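Local coordinates for protein translation initiation factor eIF-2B (Pyrococcus horikoshii, PDB 1VB5) that probably promotes exchange of GDP for GTP on translation initiation factor 2, as a regulatory subunit of the archaeal exchange factor, at residues Val112-Ser117 and Tyr201-Ala206; His151-Leu156 and Phe163-Asp168. One frame throughout, in Å; residues are numbered along the deposited sequence.

Interaction 1: residues Val112-Ser117 and Tyr201-Ala206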
loop_
_atom_site.group_PDB
_atom_site.type_symbol
_atom_site.label_atom_id
_atom_site.label_comp_id
_atom_site.label_asym_id
_atom_site.label_seq_id
_atom_site.Cartn_x
_atom_site.Cartn_y
_atom_site.Cartn_z
ATOM N N VAL B 112 0.316 9.694 18.353
ATOM C CA VAL B 112 0.679 8.454 17.692
ATOM C C VAL B 112 0.856 8.956 16.265
ATOM O O VAL B 112 -0.115 9.275 15.583
ATOM C CB VAL B 112 -0.429 7.398 17.746
ATOM C CG1 VAL B 112 -0.048 6.214 16.852
ATOM C CG2 VAL B 112 -0.614 6.915 19.191
ATOM N N ILE B 113 2.073 9.160 15.891
ATOM C CA ILE B 113 2.424 9.686 14.575
ATOM C C ILE B 113 2.578 8.599 13.515
ATOM O O ILE B 113 3.315 7.637 13.709
ATOM C CB ILE B 113 3.753 10.472 14.643
ATOM C CG1 ILE B 113 3.689 11.516 15.762
ATOM C CG2 ILE B 113 4.039 11.141 13.304
ATOM C CD1 ILE B 113 5.045 12.139 16.094
ATOM N N ILE B 114 1.879 8.747 12.397
ATOM C CA ILE B 114 1.996 7.773 11.324
ATOM C C ILE B 114 2.702 8.466 10.174
ATOM O O ILE B 114 2.460 9.648 9.905
ATOM C CB ILE B 114 0.613 7.242 10.857
ATOM C CG1 ILE B 114 0.812 6.123 9.832
ATOM C CG2 ILE B 114 -0.207 8.364 10.247
ATOM C CD1 ILE B 114 -0.441 5.294 9.570
ATOM N N THR B 115 3.592 7.739 9.508
ATOM C CA THR B 115 4.337 8.301 8.398
ATOM C C THR B 115 4.551 7.223 7.343
ATOM O O THR B 115 4.216 6.057 7.565
ATOM C CB THR B 115 5.712 8.872 8.875
ATOM O OG1 THR B 115 6.325 9.609 7.807
ATOM C CG2 THR B 115 6.641 7.749 9.323
ATOM N N HIS B 116 5.113 7.616 6.205
ATOM C CA HIS B 116 5.342 6.699 5.091
ATOM C C HIS B 116 6.699 7.014 4.469
ATOM O O HIS B 116 7.113 8.170 4.430
ATOM C CB HIS B 116 4.205 6.869 4.064
ATOM C CG HIS B 116 4.382 6.078 2.803
ATOM N ND1 HIS B 116 4.571 4.713 2.797
ATOM C CD2 HIS B 116 4.378 6.463 1.504
ATOM C CE1 HIS B 116 4.679 4.291 1.550
ATOM N NE2 HIS B 116 4.565 5.331 0.746
ATOM N N SER B 117 7.391 5.975 4.010
ATOM C CA SER B 117 8.707 6.110 3.394
ATOM C C SER B 117 9.741 6.715 4.358
ATOM O O SER B 117 9.533 6.732 5.571
ATOM C CB SER B 117 8.603 6.964 2.131
ATOM O OG SER B 117 9.806 6.915 1.388
ATOM N N TYR B 201 -0.494 9.432 -1.224
ATOM C CA TYR B 201 -1.844 9.839 -1.598
ATOM C C TYR B 201 -2.868 8.974 -0.853
ATOM O O TYR B 201 -3.840 9.483 -0.290
ATOM C CB TYR B 201 -2.009 9.692 -3.118
ATOM C CG TYR B 201 -3.415 9.890 -3.653
ATOM C CD1 TYR B 201 -4.114 11.081 -3.435
ATOM C CD2 TYR B 201 -4.036 8.891 -4.410
ATOM C CE1 TYR B 201 -5.398 11.275 -3.962
ATOM C CE2 TYR B 201 -5.318 9.072 -4.939
ATOM C CZ TYR B 201 -5.991 10.263 -4.715
ATOM O OH TYR B 201 -7.244 10.448 -5.256
ATOM N N LEU B 202 -2.638 7.663 -0.837
ATOM C CA LEU B 202 -3.556 6.748 -0.154
ATOM C C LEU B 202 -3.584 7.044 1.337
ATOM O O LEU B 202 -4.638 6.989 1.971
ATOM C CB LEU B 202 -3.137 5.291 -0.380
ATOM C CG LEU B 202 -2.998 4.880 -1.847
ATOM C CD1 LEU B 202 -2.540 3.425 -1.944
ATOM C CD2 LEU B 202 -4.329 5.086 -2.553
ATOM N N LEU B 203 -2.424 7.357 1.903
ATOM C CA LEU B 203 -2.357 7.668 3.325
ATOM C C LEU B 203 -3.197 8.924 3.543
ATOM O O LEU B 203 -3.972 9.015 4.499
ATOM C CB LEU B 203 -0.910 7.949 3.754
ATOM C CG LEU B 203 -0.486 7.696 5.205
ATOM C CD1 LEU B 203 0.718 8.558 5.551
ATOM C CD2 LEU B 203 -1.617 7.989 6.143
ATOM N N ALA B 204 -3.038 9.888 2.640
ATOM C CA ALA B 204 -3.765 11.150 2.732
ATOM C C ALA B 204 -5.272 10.915 2.676
ATOM O O ALA B 204 -6.027 11.511 3.444
ATOM C CB ALA B 204 -3.330 12.093 1.604
ATOM N N LEU B 205 -5.714 10.042 1.777
ATOM C CA LEU B 205 -7.145 9.764 1.658
ATOM C C LEU B 205 -7.706 9.115 2.913
ATOM O O LEU B 205 -8.755 9.517 3.406
ATOM C CB LEU B 205 -7.422 8.859 0.448
ATOM C CG LEU B 205 -7.141 9.455 -0.939
ATOM C CD1 LEU B 205 -7.378 8.394 -2.019
ATOM C CD2 LEU B 205 -8.040 10.662 -1.169
ATOM N N ALA B 206 -7.001 8.118 3.439
ATOM C CA ALA B 206 -7.465 7.408 4.630
ATOM C C ALA B 206 -7.518 8.297 5.863
ATOM O O ALA B 206 -8.458 8.234 6.661
ATOM C CB ALA B 206 -6.560 6.206 4.905
#
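L203 reaches from helix 200-209 to three successive residues, I114, T115 and H116. The contact is van der Waals packing, with no hydrogen bond between the segments. The two methyls of L203 divide the work. CD2 of L203 meets the CG2 branch of I114 at 4.4 Å. CD1 of L203 lies 4.2 Å from CB of H116, and it also comes 4.4 Å from the backbone C of T115. The first torsion of L203 (chi1 -153°) swings CG roughly opposite the backbone N, carrying the forked end from the helix to the strand. The spacing is loose, and the buried area is small.

The polar groups on the strand side are satisfied elsewhere. H116 offers L203 its CB, while its ring nitrogens bond to T141 OG1 and A198 O. These two bonds fix the rotation of the imidazole. The side chain of T115 starts off away from the helix, and its OG1 bonds to I182 O.

Helix 200-209 packs here on the mixed sheet, in which strand 111-115 runs parallel to and between strands 136-141 and 180-183. M171, C175 and V183 also touch L203. Further round the helix, L202 and A206 pack against the second subunit.

Interaction 2: residues His151-Leu156 and Phe163-Asp168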
loop_
_atom_site.group_PDB
_atom_site.type_symbol
_atom_site.label_atom_id
_atom_site.label_comp_id
_atom_site.label_asym_id
_atom_site.label_seq_id
_atom_site.Cartn_x
_atom_site.Cartn_y
_atom_site.Cartn_z
ATOM N N HIS B 151 14.854 1.655 7.109
ATOM C CA HIS B 151 15.977 2.512 7.456
ATOM C C HIS B 151 15.486 3.497 8.532
ATOM O O HIS B 151 16.201 3.793 9.485
ATOM C CB HIS B 151 16.471 3.274 6.226
ATOM C CG HIS B 151 17.509 4.309 6.534
ATOM N ND1 HIS B 151 18.637 4.034 7.279
ATOM C CD2 HIS B 151 17.588 5.619 6.204
ATOM C CE1 HIS B 151 19.362 5.132 7.396
ATOM N NE2 HIS B 151 18.748 6.108 6.752
ATOM N N LEU B 152 14.256 3.984 8.382
ATOM C CA LEU B 152 13.677 4.909 9.356
ATOM C C LEU B 152 13.581 4.198 10.710
ATOM O O LEU B 152 13.909 4.775 11.751
ATOM C CB LEU B 152 12.271 5.340 8.923
ATOM C CG LEU B 152 11.643 6.637 9.462
ATOM C CD1 LEU B 152 10.132 6.433 9.602
ATOM C CD2 LEU B 152 12.237 7.040 10.791
ATOM N N ALA B 153 13.126 2.948 10.688
ATOM C CA ALA B 153 12.985 2.155 11.906
ATOM C C ALA B 153 14.329 1.972 12.626
ATOM O O ALA B 153 14.390 2.043 13.850
ATOM C CB ALA B 153 12.368 0.788 11.576
ATOM N N ARG B 154 15.394 1.730 11.866
ATOM C CA ARG B 154 16.729 1.570 12.444
ATOM C C ARG B 154 17.141 2.862 13.154
ATOM O O ARG B 154 17.737 2.828 14.227
ATOM C CB ARG B 154 17.774 1.264 11.354
ATOM C CG ARG B 154 17.938 -0.210 10.940
ATOM C CD ARG B 154 16.675 -0.771 10.320
ATOM N NE ARG B 154 16.912 -1.666 9.180
ATOM C CZ ARG B 154 17.567 -1.329 8.069
ATOM N NH1 ARG B 154 18.079 -0.109 7.923
ATOM N NH2 ARG B 154 17.681 -2.207 7.080
ATOM N N GLU B 155 16.830 3.998 12.538
ATOM C CA GLU B 155 17.184 5.291 13.105
ATOM C C GLU B 155 16.378 5.623 14.351
ATOM O O GLU B 155 16.918 6.189 15.304
ATOM C CB GLU B 155 17.004 6.396 12.062
ATOM C CG GLU B 155 17.923 6.259 10.854
ATOM C CD GLU B 155 19.394 6.450 11.201
ATOM O OE1 GLU B 155 20.251 6.120 10.357
ATOM O OE2 GLU B 155 19.698 6.932 12.312
ATOM N N LEU B 156 15.092 5.277 14.344
ATOM C CA LEU B 156 14.228 5.549 15.489
ATOM C C LEU B 156 14.658 4.682 16.662
ATOM O O LEU B 156 14.571 5.089 17.817
ATOM C CB LEU B 156 12.760 5.264 15.143
ATOM C CG LEU B 156 12.069 6.245 14.187
ATOM C CD1 LEU B 156 10.647 5.782 13.909
ATOM C CD2 LEU B 156 12.054 7.639 14.804
ATOM N N PHE B 163 8.285 2.681 18.188
ATOM C CA PHE B 163 7.702 2.613 16.851
ATOM C C PHE B 163 7.125 1.248 16.535
ATOM O O PHE B 163 7.458 0.253 17.177
ATOM C CB PHE B 163 8.752 2.980 15.791
ATOM C CG PHE B 163 9.854 1.965 15.647
ATOM C CD1 PHE B 163 9.676 0.831 14.858
ATOM C CD2 PHE B 163 11.060 2.131 16.319
ATOM C CE1 PHE B 163 10.686 -0.125 14.742
ATOM C CE2 PHE B 163 12.074 1.183 16.210
ATOM C CZ PHE B 163 11.888 0.051 15.420
ATOM N N GLU B 164 6.271 1.226 15.519
ATOM C CA GLU B 164 5.613 0.017 15.051
ATOM C C GLU B 164 5.714 0.072 13.529
ATOM O O GLU B 164 5.479 1.122 12.936
ATOM C CB GLU B 164 4.146 0.048 15.485
ATOM C CG GLU B 164 3.446 -1.289 15.510
ATOM C CD GLU B 164 2.000 -1.171 15.975
ATOM O OE1 GLU B 164 1.387 -2.217 16.280
ATOM O OE2 GLU B 164 1.477 -0.034 16.031
ATOM N N VAL B 165 6.082 -1.038 12.897
ATOM C CA VAL B 165 6.198 -1.073 11.441
ATOM C C VAL B 165 5.031 -1.837 10.809
ATOM O O VAL B 165 4.592 -2.853 11.338
ATOM C CB VAL B 165 7.495 -1.769 10.980
ATOM C CG1 VAL B 165 7.667 -1.580 9.474
ATOM C CG2 VAL B 165 8.684 -1.221 11.734
ATOM N N ILE B 166 4.536 -1.346 9.677
ATOM C CA ILE B 166 3.435 -1.999 8.976
ATOM C C ILE B 166 3.768 -2.069 7.489
ATOM O O ILE B 166 4.765 -1.491 7.043
ATOM C CB ILE B 166 2.090 -1.221 9.149
ATOM C CG1 ILE B 166 2.180 0.157 8.481
ATOM C CG2 ILE B 166 1.761 -1.061 10.624
ATOM C CD1 ILE B 166 0.880 0.979 8.558
ATOM N N THR B 167 2.956 -2.801 6.729
ATOM C CA THR B 167 3.158 -2.894 5.283
ATOM C C THR B 167 2.400 -1.705 4.707
ATOM O O THR B 167 1.534 -1.147 5.381
ATOM C CB THR B 167 2.554 -4.182 4.708
ATOM O OG1 THR B 167 1.150 -4.197 4.970
ATOM C CG2 THR B 167 3.199 -5.411 5.349
ATOM N N ASP B 168 2.703 -1.317 3.472
ATOM C CA ASP B 168 2.022 -0.172 2.868
ATOM C C ASP B 168 0.496 -0.351 2.804
ATOM O O ASP B 168 -0.262 0.585 3.068
ATOM C CB ASP B 168 2.560 0.095 1.450
ATOM C CG ASP B 168 4.089 0.254 1.405
ATOM O OD1 ASP B 168 4.715 0.452 2.469
ATOM O OD2 ASP B 168 4.668 0.195 0.293
#
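F163 lays its ring against A153, and this pair carries most of the contact. CA of A153 sits over one face of the ring, 4.2 Å above the plane and offset toward the rim. CB of A153 touches ring atom CE1 of F163 at 3.7 Å. The carbonyl oxygen O of A153 comes from the same side, near the rim, and lies 3.4 Å from CE2 of F163. The small alanine lets the ring come close to the helix backbone. CG of F163 lies between the backbone N and the carbonyl carbon (chi1 68°), and this turns the ring to the helix.

L156, one turn later, adds a second apolar partner. Its CB meets CD2 of F163 at 3.8 Å, and its CD1 reaches CB of F163 at 3.9 Å. The two side chains cross obliquely. V165 contributes less: its CG2 branch lies 4.2 Å from CB of A153. With only an alanine at F163, loss of the ring would probably open a gap beside A153 and L156 and leave V165 as the strand's remaining link to A153.

No hydrogen bond joins the segments. The polar side chain of E155 turns away from the strand and forms a salt bridge with R127.

The contact closes a beta-alpha-beta unit made of strand 136-141, helix 148-158 and strand 163-166. Helix and second strand run nearly antiparallel, at 168°, with axes 9.6 Å apart. L156 and V165 both also touch L140 on strand 136-141, and L156 meets L123 and I126 of helix 120-131. Strand 163-166 is the outermost strand of its sheet within the chain. The second subunit meets it there, with backbone hydrogen bonds from V165 and a salt bridge from E164 to R247 of that subunit.

In the fold
Both interactions pack a helix on the same mixed sheet, and both are buried and mainly apolar. Interaction 1 uses strand 111-115, inside the sheet, and one leucine makes a sparse contact. Interaction 2 uses the outermost strand 163-166, and there an aromatic ring makes a closer and larger contact. F163 itself is partly exposed. The centres are about 13 Å apart. T115, which turns away from L203, passes its CG2 to within 3.7 Å of CD1 of L152 on the helix of interaction 2. H116 and D168 also touch. Interaction 2 is local in sequence, whereas interaction 1 spans 84 residues. Both regions reach the second subunit.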